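PDB 5B68: 4-alpha-glucanotransferase from Corynebacterium glutamicum, which is an amylomaltase, also called disproportionating enzyme, in which an N-terminal beta-sandwich domain is joined to a glucanotransferase domain of the TIM-barrel clan. Local coordinates for residues A553-T558 with T641-T646; G528-W533 with E547-L552; E84-V89 with S132-G137; P75-V80 with A155-I160. All coordinates share one frame; numbering follows the deposited sequence.

Interaction 1. Residues A553-T558 with T641-T646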
loop_
_atom_site.group_PDB
_atom_site.type_symbol
_atom_site.label_atom_id
_atom_site.label_comp_id
_atom_site.label_asym_id
_atom_site.label_seq_id
_atom_site.Cartn_x
_atom_site.Cartn_y
_atom_site.Cartn_z
ATOM N N ALA A 553 -14.829 -3.079 -9.504
ATOM C CA ALA A 553 -14.677 -2.764 -8.092
ATOM C C ALA A 553 -14.555 -4.007 -7.219
ATOM O O ALA A 553 -15.057 -5.061 -7.558
ATOM C CB ALA A 553 -15.837 -1.924 -7.583
ATOM N N LEU A 554 -13.906 -3.808 -6.087
ATOM C CA LEU A 554 -14.025 -4.648 -4.929
ATOM C C LEU A 554 -15.116 -4.071 -4.004
ATOM O O LEU A 554 -15.004 -2.932 -3.500
ATOM C CB LEU A 554 -12.720 -4.675 -4.136
ATOM C CG LEU A 554 -12.785 -5.500 -2.819
ATOM C CD1 LEU A 554 -12.784 -6.934 -3.240
ATOM C CD2 LEU A 554 -11.570 -5.154 -2.020
ATOM N N THR A 555 -16.150 -4.865 -3.756
ATOM C CA THR A 555 -17.238 -4.442 -2.853
ATOM C C THR A 555 -17.228 -5.228 -1.532
ATOM O O THR A 555 -17.137 -6.480 -1.517
ATOM C CB THR A 555 -18.593 -4.565 -3.580
ATOM O OG1 THR A 555 -18.577 -3.670 -4.686
ATOM C CG2 THR A 555 -19.725 -4.126 -2.657
ATOM N N THR A 556 -17.257 -4.520 -0.412
ATOM C CA THR A 556 -17.284 -5.145 0.896
ATOM C C THR A 556 -18.427 -4.538 1.693
ATOM O O THR A 556 -18.939 -3.437 1.313
ATOM C CB THR A 556 -16.007 -4.856 1.747
ATOM O OG1 THR A 556 -15.719 -3.433 1.739
ATOM C CG2 THR A 556 -14.934 -5.587 1.203
ATOM N N VAL A 557 -18.758 -5.197 2.788
ATOM C CA VAL A 557 -19.720 -4.629 3.746
ATOM C C VAL A 557 -18.958 -3.639 4.596
ATOM O O VAL A 557 -19.442 -2.565 4.907
ATOM C CB VAL A 557 -20.329 -5.686 4.659
ATOM C CG1 VAL A 557 -21.195 -5.037 5.737
ATOM C CG2 VAL A 557 -21.062 -6.745 3.847
ATOM N N THR A 558 -17.766 -4.035 5.021
ATOM C CA THR A 558 -17.012 -3.285 6.004
ATOM C C THR A 558 -15.494 -3.339 5.726
ATOM O O THR A 558 -15.118 -3.804 4.696
ATOM C CB THR A 558 -17.357 -3.740 7.415
ATOM O OG1 THR A 558 -16.877 -2.774 8.368
ATOM C CG2 THR A 558 -16.807 -5.118 7.719
ATOM N N THR A 641 -24.439 -8.138 -6.174
ATOM C CA THR A 641 -24.103 -6.951 -6.954
ATOM C C THR A 641 -23.338 -7.347 -8.223
ATOM O O THR A 641 -22.808 -8.433 -8.299
ATOM C CB THR A 641 -23.211 -5.957 -6.192
ATOM O OG1 THR A 641 -21.926 -6.568 -5.879
ATOM C CG2 THR A 641 -23.866 -5.444 -4.976
ATOM N N PRO A 642 -23.266 -6.456 -9.218
ATOM C CA PRO A 642 -22.433 -6.808 -10.367
ATOM C C PRO A 642 -20.924 -6.617 -10.161
ATOM O O PRO A 642 -20.181 -6.779 -11.114
ATOM C CB PRO A 642 -22.851 -5.802 -11.455
ATOM C CG PRO A 642 -23.581 -4.745 -10.748
ATOM C CD PRO A 642 -24.064 -5.239 -9.445
ATOM N N SER A 643 -20.488 -6.291 -8.952
ATOM C CA SER A 643 -19.068 -6.135 -8.667
ATOM C C SER A 643 -18.216 -7.317 -9.043
ATOM O O SER A 643 -18.531 -8.451 -8.677
ATOM C CB SER A 643 -18.877 -5.847 -7.191
ATOM O OG SER A 643 -19.394 -4.554 -6.848
ATOM N N ALA A 644 -17.107 -7.057 -9.761
ATOM C CA ALA A 644 -16.162 -8.087 -10.152
ATOM C C ALA A 644 -15.675 -8.895 -8.947
ATOM O O ALA A 644 -15.555 -10.114 -9.029
ATOM C CB ALA A 644 -14.985 -7.465 -10.836
ATOM N N LEU A 645 -15.413 -8.231 -7.845
ATOM C CA LEU A 645 -14.975 -8.906 -6.664
ATOM C C LEU A 645 -15.708 -8.402 -5.439
ATOM O O LEU A 645 -15.953 -7.203 -5.282
ATOM C CB LEU A 645 -13.479 -8.728 -6.444
ATOM C CG LEU A 645 -12.565 -9.301 -7.511
ATOM C CD1 LEU A 645 -11.124 -8.822 -7.204
ATOM C CD2 LEU A 645 -12.584 -10.807 -7.606
ATOM N N THR A 646 -16.022 -9.335 -4.537
ATOM C CA THR A 646 -16.625 -8.999 -3.219
ATOM C C THR A 646 -15.761 -9.568 -2.124
ATOM O O THR A 646 -15.073 -10.533 -2.348
ATOM C CB THR A 646 -18.049 -9.564 -3.093
ATOM O OG1 THR A 646 -17.993 -10.954 -3.372
ATOM C CG2 THR A 646 -18.922 -8.896 -4.028
#
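Ala553 and Thr555 flank Leu554 on strand 553-556, and their backbones clasp Leu645 of the parallel strand 645-649. The N-H of Leu645 points at Ala553 O (3.2 Å), lying in the plane of that carbonyl. Two residues further along, Thr555 N gives the shorter bond, 2.8 Å to Leu645 O and nearly straight at 165°. Weaker CA-H...O contacts fill in the ladder: Leu554 CA also leans on Leu645 O, and Thr646 CA lies 3.1 Å from Thr555 O.

Hydroxyls meet at the loop before strand 645-649. Thr555 OG1 and Ser643 OG are hydrogen-bonded at 2.5 Å, a value so short that the exact length is doubtful, and either group may donate; Ser643 OG has a second partner just outside the contact, Arg550 O. Both oxygens stand beside their own backbone N, opposite the carbonyl carbon (chi1 -63° in Thr555, -68° in Ser643), and this turns them to one another. Ser643 N makes a weak bond of 3.4 Å to Thr641 OG1, which is also paired with Val638 O.

The apolar side-chain contact of the strands is Leu554 CD1 on Leu645 CB (3.7 Å), on the face of the leucines. On the face with Thr555 and Thr646, the methine CB of Thr646 approaches Thr555 O at 3.6 Å.

Every touching residue is buried. Helix 627-639 lies over the threonine face through Val638 and leads into strand 645-649, as in a beta-alpha-beta unit of the barrel; on its other edge, strand 553-556 bonds to strand 528-531 through Leu554 and Thr556.

Interaction 2. Residues G528-W533 with E547-L552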
loop_
_atom_site.group_PDB
_atom_site.type_symbol
_atom_site.label_atom_id
_atom_site.label_comp_id
_atom_site.label_asym_id
_atom_site.label_seq_id
_atom_site.Cartn_x
_atom_site.Cartn_y
_atom_site.Cartn_z
ATOM N N GLY A 528 -11.964 -0.116 -8.323
ATOM C CA GLY A 528 -12.294 0.704 -7.182
ATOM C C GLY A 528 -12.644 -0.074 -5.932
ATOM O O GLY A 528 -12.563 -1.299 -5.917
ATOM N N THR A 529 -13.050 0.641 -4.884
ATOM C CA THR A 529 -13.518 0.034 -3.642
ATOM C C THR A 529 -14.873 0.663 -3.273
ATOM O O THR A 529 -14.966 1.881 -3.154
ATOM C CB THR A 529 -12.526 0.269 -2.473
ATOM O OG1 THR A 529 -12.239 1.675 -2.370
ATOM C CG2 THR A 529 -11.256 -0.425 -2.739
ATOM N N SER A 530 -15.891 -0.176 -3.123
ATOM C CA SER A 530 -17.214 0.206 -2.635
ATOM C C SER A 530 -17.446 -0.431 -1.276
ATOM O O SER A 530 -17.218 -1.659 -1.108
ATOM C CB SER A 530 -18.222 -0.347 -3.575
ATOM O OG SER A 530 -18.219 0.227 -4.844
ATOM N N ILE A 531 -17.833 0.357 -0.301
ATOM C CA ILE A 531 -18.005 -0.108 1.086
ATOM C C ILE A 531 -19.472 0.166 1.452
ATOM O O ILE A 531 -19.944 1.323 1.394
ATOM C CB ILE A 531 -17.024 0.615 2.037
ATOM C CG1 ILE A 531 -15.582 0.325 1.617
ATOM C CG2 ILE A 531 -17.158 0.141 3.489
ATOM C CD1 ILE A 531 -14.563 1.090 2.466
ATOM N N LEU A 532 -20.197 -0.904 1.746
ATOM C CA LEU A 532 -21.666 -0.821 1.815
ATOM C C LEU A 532 -22.091 0.389 2.699
ATOM O O LEU A 532 -22.880 1.193 2.285
ATOM C CB LEU A 532 -22.216 -2.107 2.457
ATOM C CG LEU A 532 -23.677 -1.985 2.952
ATOM C CD1 LEU A 532 -24.540 -2.227 1.753
ATOM C CD2 LEU A 532 -24.042 -2.917 4.058
ATOM N N TRP A 533 -21.517 0.514 3.878
ATOM C CA TRP A 533 -22.012 1.532 4.846
ATOM C C TRP A 533 -21.840 2.971 4.340
ATOM O O TRP A 533 -22.562 3.857 4.773
ATOM C CB TRP A 533 -21.338 1.398 6.195
ATOM C CG TRP A 533 -21.483 0.150 6.907
ATOM C CD1 TRP A 533 -20.478 -0.684 7.291
ATOM C CD2 TRP A 533 -22.704 -0.475 7.318
ATOM N NE1 TRP A 533 -20.977 -1.765 7.954
ATOM C CE2 TRP A 533 -22.348 -1.678 7.975
ATOM C CE3 TRP A 533 -24.055 -0.122 7.221
ATOM C CZ2 TRP A 533 -23.298 -2.534 8.535
ATOM C CZ3 TRP A 533 -25.010 -0.994 7.741
ATOM C CH2 TRP A 533 -24.629 -2.181 8.383
ATOM N N GLU A 547 -28.172 -2.815 -8.049
ATOM C CA GLU A 547 -27.809 -2.704 -9.436
ATOM C C GLU A 547 -26.923 -1.481 -9.749
ATOM O O GLU A 547 -26.341 -1.420 -10.801
ATOM C CB GLU A 547 -29.031 -2.683 -10.333
ATOM C CG GLU A 547 -29.980 -1.481 -10.153
ATOM C CD GLU A 547 -31.033 -1.681 -9.086
ATOM O OE1 GLU A 547 -32.039 -0.924 -9.158
ATOM O OE2 GLU A 547 -30.837 -2.501 -8.144
ATOM N N GLU A 548 -26.773 -0.589 -8.818
ATOM C CA GLU A 548 -25.933 0.613 -9.043
ATOM C C GLU A 548 -24.499 0.450 -8.552
ATOM O O GLU A 548 -23.761 1.423 -8.611
ATOM C CB GLU A 548 -26.543 1.818 -8.299
ATOM C CG GLU A 548 -27.876 2.279 -8.893
ATOM C CD GLU A 548 -28.653 3.263 -8.041
ATOM O OE1 GLU A 548 -28.421 3.442 -6.832
ATOM O OE2 GLU A 548 -29.593 3.847 -8.619
ATOM N N TYR A 549 -24.137 -0.713 -8.006
ATOM C CA TYR A 549 -22.785 -0.966 -7.566
ATOM C C TYR A 549 -21.950 -1.112 -8.855
ATOM O O TYR A 549 -22.361 -1.774 -9.848
ATOM C CB TYR A 549 -22.684 -2.160 -6.565
ATOM C CG TYR A 549 -22.945 -1.829 -5.129
ATOM C CD1 TYR A 549 -24.237 -1.552 -4.680
ATOM C CD2 TYR A 549 -21.919 -1.679 -4.235
ATOM C CE1 TYR A 549 -24.449 -1.201 -3.391
ATOM C CE2 TYR A 549 -22.135 -1.363 -2.931
ATOM C CZ TYR A 549 -23.410 -1.103 -2.510
ATOM O OH TYR A 549 -23.628 -0.718 -1.223
ATOM N N ARG A 550 -20.806 -0.404 -8.860
ATOM C CA ARG A 550 -19.862 -0.386 -9.975
ATOM C C ARG A 550 -19.336 -1.796 -10.217
ATOM O O ARG A 550 -18.896 -2.470 -9.271
ATOM C CB ARG A 550 -18.614 0.432 -9.595
ATOM C CG ARG A 550 -18.557 1.866 -10.000
ATOM C CD ARG A 550 -17.111 2.368 -9.757
ATOM N NE ARG A 550 -16.224 1.946 -10.860
ATOM C CZ ARG A 550 -14.880 1.978 -10.839
ATOM N NH1 ARG A 550 -14.202 2.383 -9.754
ATOM N NH2 ARG A 550 -14.204 1.590 -11.911
ATOM N N PRO A 551 -19.298 -2.230 -11.449
ATOM C CA PRO A 551 -18.731 -3.508 -11.739
ATOM C C PRO A 551 -17.203 -3.600 -11.530
ATOM O O PRO A 551 -16.732 -4.617 -11.034
ATOM C CB PRO A 551 -19.042 -3.725 -13.207
ATOM C CG PRO A 551 -20.250 -2.884 -13.408
ATOM C CD PRO A 551 -19.988 -1.672 -12.614
ATOM N N LEU A 552 -16.468 -2.588 -11.935
ATOM C CA LEU A 552 -15.001 -2.692 -11.856
ATOM C C LEU A 552 -14.590 -2.224 -10.471
ATOM O O LEU A 552 -14.079 -1.130 -10.302
ATOM C CB LEU A 552 -14.298 -1.931 -12.972
ATOM C CG LEU A 552 -12.804 -2.205 -13.112
ATOM C CD1 LEU A 552 -12.520 -3.626 -13.530
ATOM C CD2 LEU A 552 -12.209 -1.138 -14.074
HETATM O O HOH W 1 -20.328 1.230 -6.406
HETATM O O HOH W 2 -19.157 -1.813 -6.624
#
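Tyr549 reaches across from its loop so that its OH ends 3.5 Å from CD1 of Leu532; the two side chains cross obliquely, hydroxyl against methyl. On the way the ring passes slantwise by Ser530, whose CB is 4.0 Å from Tyr549 CD2. The serine hydroxyl itself bonds to water. Its OG lies opposite the carbonyl carbon (chi1 -68°) and meets two waters that bridge to the backbone of Arg550. One is 2.8 Å from Ser530 OG and accepts from Arg550 N at 3.0 Å; the other is 2.9 Å from Ser530 OG and donates to Arg550 O at 2.7 Å. The bridge thus engages both polar ends of the arginine backbone, and Arg550 O is also bonded by Ser643 OG.

Arg550 bends at chi3 (80°), which brings NH1 to 3.6 Å from Gly528 CA. Leu552 O sits above one face of the guanidinium, near its rim, a placement ill suited to a bond from NH2. That carbonyl instead takes the direct backbone bond of the contact, from Gly528 N at 3.1 Å and 165°. Asp509 forms a long, weak ion pair with Arg550 NH1, and a sulfate ion lies near the arginine side chain.

Strand 528-531 and the returning loop run roughly antiparallel, yet the strand's sheet partner is 553-556, into which the loop leads. Thr555 of that strand touches both Ser530 and Tyr549. Helix 587-607 packs on Leu532 through Ile601, while helix 167-174 meets Leu552 through Ala169 and Leu173.

Interaction 3. Residues E84-V89 with S132-G137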
loop_
_atom_site.group_PDB
_atom_site.type_symbol
_atom_site.label_atom_id
_atom_site.label_comp_id
_atom_site.label_asym_id
_atom_site.label_seq_id
_atom_site.Cartn_x
_atom_site.Cartn_y
_atom_site.Cartn_z
ATOM N N GLU A 84 3.696 5.448 -30.269
ATOM C CA GLU A 84 4.927 5.917 -30.879
ATOM C C GLU A 84 5.318 7.269 -30.284
ATOM O O GLU A 84 5.231 8.308 -30.901
ATOM C CB GLU A 84 4.778 6.003 -32.409
ATOM C CG GLU A 84 4.615 4.664 -33.065
ATOM C CD GLU A 84 4.372 4.819 -34.572
ATOM O OE1 GLU A 84 3.230 4.992 -34.975
ATOM O OE2 GLU A 84 5.330 4.835 -35.332
ATOM N N LEU A 85 5.730 7.263 -29.030
ATOM C CA LEU A 85 5.906 8.440 -28.278
ATOM C C LEU A 85 7.130 9.232 -28.746
ATOM O O LEU A 85 8.158 8.634 -29.034
ATOM C CB LEU A 85 6.031 8.053 -26.804
ATOM C CG LEU A 85 6.311 9.202 -25.827
ATOM C CD1 LEU A 85 5.606 8.913 -24.520
ATOM C CD2 LEU A 85 7.773 9.426 -25.521
ATOM N N VAL A 86 6.983 10.555 -28.741
ATOM C CA VAL A 86 8.019 11.482 -29.210
ATOM C C VAL A 86 8.666 12.107 -27.980
ATOM O O VAL A 86 7.974 12.617 -27.125
ATOM C CB VAL A 86 7.463 12.539 -30.159
ATOM C CG1 VAL A 86 8.527 13.552 -30.545
ATOM C CG2 VAL A 86 6.875 11.851 -31.417
ATOM N N PHE A 87 10.002 12.131 -27.927
ATOM C CA PHE A 87 10.742 12.732 -26.779
ATOM C C PHE A 87 11.892 13.655 -27.322
ATOM O O PHE A 87 12.383 13.472 -28.442
ATOM C CB PHE A 87 11.309 11.639 -25.836
ATOM C CG PHE A 87 12.289 10.716 -26.483
ATOM C CD1 PHE A 87 11.870 9.621 -27.247
ATOM C CD2 PHE A 87 13.631 10.968 -26.408
ATOM C CE1 PHE A 87 12.779 8.823 -27.899
ATOM C CE2 PHE A 87 14.543 10.147 -27.068
ATOM C CZ PHE A 87 14.136 9.069 -27.781
ATOM N N PRO A 88 12.317 14.617 -26.514
ATOM C CA PRO A 88 13.402 15.549 -26.798
ATOM C C PRO A 88 14.748 15.021 -26.379
ATOM O O PRO A 88 14.874 14.308 -25.401
ATOM C CB PRO A 88 13.018 16.816 -26.014
ATOM C CG PRO A 88 12.327 16.227 -24.820
ATOM C CD PRO A 88 11.602 15.009 -25.287
ATOM N N VAL A 89 15.752 15.319 -27.180
ATOM C CA VAL A 89 17.159 15.113 -26.852
ATOM C C VAL A 89 17.871 16.488 -26.973
ATOM O O VAL A 89 17.534 17.276 -27.875
ATOM C CB VAL A 89 17.743 14.117 -27.844
ATOM C CG1 VAL A 89 19.259 14.101 -27.864
ATOM C CG2 VAL A 89 17.251 12.697 -27.548
ATOM N N SER A 132 14.137 15.813 -31.834
ATOM C CA SER A 132 13.047 14.917 -31.413
ATOM C C SER A 132 13.187 13.565 -32.012
ATOM O O SER A 132 13.575 13.375 -33.224
ATOM C CB SER A 132 11.653 15.488 -31.705
ATOM O OG SER A 132 11.310 16.643 -30.927
ATOM N N PHE A 133 12.945 12.545 -31.202
ATOM C CA PHE A 133 12.969 11.161 -31.690
ATOM C C PHE A 133 11.690 10.448 -31.241
ATOM O O PHE A 133 11.042 10.844 -30.266
ATOM C CB PHE A 133 14.187 10.378 -31.225
ATOM C CG PHE A 133 15.483 10.928 -31.740
ATOM C CD1 PHE A 133 16.094 11.966 -31.063
ATOM C CD2 PHE A 133 16.058 10.463 -32.899
ATOM C CE1 PHE A 133 17.264 12.527 -31.525
ATOM C CE2 PHE A 133 17.252 11.000 -33.368
ATOM C CZ PHE A 133 17.874 12.023 -32.675
ATOM N N LYS A 134 11.349 9.417 -31.988
ATOM C CA LYS A 134 10.119 8.683 -31.862
ATOM C C LYS A 134 10.447 7.244 -31.605
ATOM O O LYS A 134 11.227 6.593 -32.327
ATOM C CB LYS A 134 9.356 8.799 -33.189
ATOM C CG LYS A 134 7.925 8.409 -33.136
ATOM C CD LYS A 134 7.184 8.802 -34.426
ATOM C CE LYS A 134 7.840 8.265 -35.686
ATOM N NZ LYS A 134 7.113 8.698 -36.934
ATOM N N ILE A 135 9.875 6.688 -30.551
ATOM C CA ILE A 135 10.011 5.281 -30.322
ATOM C C ILE A 135 9.092 4.442 -31.256
ATOM O O ILE A 135 8.040 4.933 -31.638
ATOM C CB ILE A 135 9.793 4.867 -28.845
ATOM C CG1 ILE A 135 8.339 5.071 -28.406
ATOM C CG2 ILE A 135 10.687 5.680 -27.926
ATOM C CD1 ILE A 135 8.105 4.520 -26.984
ATOM N N PRO A 136 9.491 3.209 -31.530
ATOM C CA PRO A 136 8.680 2.263 -32.286
ATOM C C PRO A 136 7.441 1.907 -31.497
ATOM O O PRO A 136 7.481 1.929 -30.294
ATOM C CB PRO A 136 9.565 1.028 -32.392
ATOM C CG PRO A 136 10.919 1.447 -32.002
ATOM C CD PRO A 136 10.772 2.635 -31.121
ATOM N N GLY A 137 6.364 1.592 -32.199
ATOM C CA GLY A 137 5.092 1.291 -31.597
ATOM C C GLY A 137 4.914 -0.149 -31.184
ATOM O O GLY A 137 3.862 -0.515 -30.719
HETATM O O HOH W 3 7.868 4.855 -34.435
#
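Phe87 and Phe133 pair across the strands as a hydrogen-bonded antiparallel pair, with Phe87 N to Phe133 O at 2.9 Å and Phe133 N to Phe87 O at 3.0 Å. A third bond, from Ile135 N to Leu85 O, carries the ladder past the regular end of strand 126-134.

The inner face is tightly filled. The Phe87 ring projects between its backbone N and carbonyl carbon (chi1 61°), which swings it across the neighbouring strand: Phe87 CZ lies 3.7 Å from Phe133 CB, and Phe87 CE1 lies 3.8 Å from Ile135 CG2, the side chains of Phe87 and Ile135 crossing at about a right angle. The Phe133 ring slants the other way along the ladder and meets Val89, its CD1 3.8 Å from Val89 CG2. Val99 of strand 98-102 touches Phe87, Val89 and Phe133.

The outer face is sparser. Val86 CG1 leans on Ser132 CB and its CG2 on the aliphatic part of Lys134, while Ser132 OG is held by Asn116. Glu84 and Lys134 carry opposite charges, but OE2 and NZ stay 4.5 Å apart, beyond a salt bridge. The carboxylate is instead tied to the backbone through a water that donates to Glu84 OE2 (2.7 Å) and to Ile135 O (2.8 Å).

An aromatic and aliphatic face turned to the interior and a mixed face (Val86, Pro88, Ser132, Lys134) turned outward fit a beta-sandwich, and these two strands, 144° apart in direction, belong to the MalQ N-terminal sandwich of the E-set clan.

Interaction 4. Residues P75-V80 with A155-I160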
loop_
_atom_site.group_PDB
_atom_site.type_symbol
_atom_site.label_atom_id
_atom_site.label_comp_id
_atom_site.label_asym_id
_atom_site.label_seq_id
_atom_site.Cartn_x
_atom_site.Cartn_y
_atom_site.Cartn_z
ATOM N N PRO A 75 14.413 12.679 -17.907
ATOM C CA PRO A 75 14.715 11.899 -16.669
ATOM C C PRO A 75 14.441 10.420 -16.867
ATOM O O PRO A 75 15.265 9.598 -16.481
ATOM C CB PRO A 75 13.696 12.473 -15.648
ATOM C CG PRO A 75 13.369 13.819 -16.170
ATOM C CD PRO A 75 13.454 13.801 -17.671
ATOM N N SER A 76 13.275 10.109 -17.482
ATOM C CA SER A 76 12.937 8.782 -18.023
ATOM C C SER A 76 11.771 8.980 -19.010
ATOM O O SER A 76 11.205 10.060 -19.060
ATOM C CB SER A 76 12.616 7.784 -16.944
ATOM O OG SER A 76 11.644 8.307 -16.027
ATOM N N VAL A 77 11.406 7.928 -19.738
ATOM C CA VAL A 77 10.322 7.973 -20.691
ATOM C C VAL A 77 9.423 6.775 -20.473
ATOM O O VAL A 77 9.899 5.627 -20.447
ATOM C CB VAL A 77 10.897 7.907 -22.114
ATOM C CG1 VAL A 77 9.747 7.787 -23.122
ATOM C CG2 VAL A 77 11.829 9.093 -22.399
ATOM N N VAL A 78 8.139 7.043 -20.224
ATOM C CA VAL A 78 7.174 5.988 -19.958
ATOM C C VAL A 78 6.089 6.076 -21.039
ATOM O O VAL A 78 5.599 7.163 -21.269
ATOM C CB VAL A 78 6.513 6.157 -18.551
ATOM C CG1 VAL A 78 5.601 4.974 -18.293
ATOM C CG2 VAL A 78 7.587 6.157 -17.467
ATOM N N ALA A 79 5.757 4.986 -21.680
ATOM C CA ALA A 79 4.764 4.965 -22.789
ATOM C C ALA A 79 3.923 3.737 -22.616
ATOM O O ALA A 79 4.381 2.689 -22.100
ATOM C CB ALA A 79 5.460 4.967 -24.131
ATOM N N VAL A 80 2.655 3.842 -23.038
ATOM C CA VAL A 80 1.810 2.683 -23.078
ATOM C C VAL A 80 2.130 1.926 -24.335
ATOM O O VAL A 80 2.463 2.536 -25.360
ATOM C CB VAL A 80 0.336 3.082 -23.102
ATOM C CG1 VAL A 80 -0.593 1.858 -23.290
ATOM C CG2 VAL A 80 0.064 3.875 -21.834
ATOM N N ALA A 155 24.707 9.575 -22.321
ATOM C CA ALA A 155 23.562 9.682 -21.377
ATOM C C ALA A 155 22.673 8.459 -21.550
ATOM O O ALA A 155 22.705 7.765 -22.599
ATOM C CB ALA A 155 22.742 10.943 -21.593
ATOM N N GLU A 156 21.875 8.164 -20.521
ATOM C CA GLU A 156 20.925 7.062 -20.648
ATOM C C GLU A 156 19.707 7.452 -19.803
ATOM O O GLU A 156 19.823 8.250 -18.888
ATOM C CB GLU A 156 21.485 5.726 -20.150
ATOM C CG GLU A 156 21.928 5.731 -18.708
ATOM C CD GLU A 156 22.257 4.313 -18.278
ATOM O OE1 GLU A 156 21.428 3.670 -17.578
ATOM O OE2 GLU A 156 23.275 3.811 -18.774
ATOM N N CYS A 157 18.557 6.904 -20.135
ATOM C CA CYS A 157 17.400 7.015 -19.295
ATOM C C CYS A 157 16.543 5.758 -19.406
ATOM O O CYS A 157 16.674 5.002 -20.330
ATOM C CB CYS A 157 16.615 8.281 -19.561
ATOM S SG CYS A 157 15.631 8.220 -21.069
ATOM N N GLY A 158 15.696 5.495 -18.401
ATOM C CA GLY A 158 14.774 4.370 -18.523
ATOM C C GLY A 158 13.766 4.708 -19.598
ATOM O O GLY A 158 13.397 5.866 -19.767
ATOM N N LEU A 159 13.337 3.671 -20.277
ATOM C CA LEU A 159 12.247 3.647 -21.235
ATOM C C LEU A 159 11.344 2.498 -20.828
ATOM O O LEU A 159 11.734 1.309 -20.952
ATOM C CB LEU A 159 12.752 3.400 -22.670
ATOM C CG LEU A 159 11.666 3.263 -23.760
ATOM C CD1 LEU A 159 10.736 4.452 -23.864
ATOM C CD2 LEU A 159 12.240 2.988 -25.142
ATOM N N ILE A 160 10.173 2.835 -20.296
ATOM C CA ILE A 160 9.361 1.889 -19.597
ATOM C C ILE A 160 8.044 1.783 -20.341
ATOM O O ILE A 160 7.356 2.776 -20.504
ATOM C CB ILE A 160 9.140 2.386 -18.172
ATOM C CG1 ILE A 160 10.514 2.561 -17.453
ATOM C CG2 ILE A 160 8.293 1.387 -17.414
ATOM C CD1 ILE A 160 10.476 3.627 -16.424
HETATM O O HOH W 4 15.867 6.995 -15.981
#
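Val77 sits between Gly158 and Ile160 in a parallel ladder whose strand axes, only 6° apart, approach to 4.7 Å, with Val77 N bonded to Gly158 O at 2.9 Å, Ile160 N to Val77 O at 2.8 Å, and Ala79 N to Ile160 O. Before the ladder begins, a water takes the place of a direct bond: it accepts from Gly158 N (2.9 Å) and donates to Pro75 O (2.7 Å).

Val77 and Leu159 project from the same face and lie side by side, Val77 CG1 and Leu159 CD1 3.6 Å apart. The other branch of Val77, CG2, stands beside its backbone N and opposite the carbonyl carbon, and so turns back along the strand toward Cys157, whose SG is 4.1 Å away. On the reverse face Val78 and Ile160 slant across each other, with Val78 CG2 4.0 Å from Ile160 CD1. Gly158 has no side chain, and Ser76 CB rests near Gly158 O; the hydroxyl of Ser76 is bonded to Ala436 O.

Strand 142-150 flanks 153-162 on its far edge, and Leu146 from it touches both Val77 and Cys157. The face of Val78 and Ile160 packs against helix 487-500 through Ala489, Ile493 and Leu496, so this strand pair joins the sandwich to the glucanotransferase part of the chain.

Interactions 3 and 4 come first along the chain, interaction 3 nested in the loop that interaction 4 closes; interactions 2 and 1 follow in series. The first two share one mixed sheet of the N-terminal sandwich. Their centres are 10 Å apart, and Leu85 packs on Val77 while Ile135 touches Ala79. Interactions 1 and 2, centres 6 Å apart, share the parallel barrel sheet through neighbouring strands 553-556 and 528-531, and Pro551 O probably accepts a hydrogen bond from Ala644 N. Between the pairs, centres lie about 36 to 41 Å apart without touching, so one pair belongs to the sandwich and the other to the barrel.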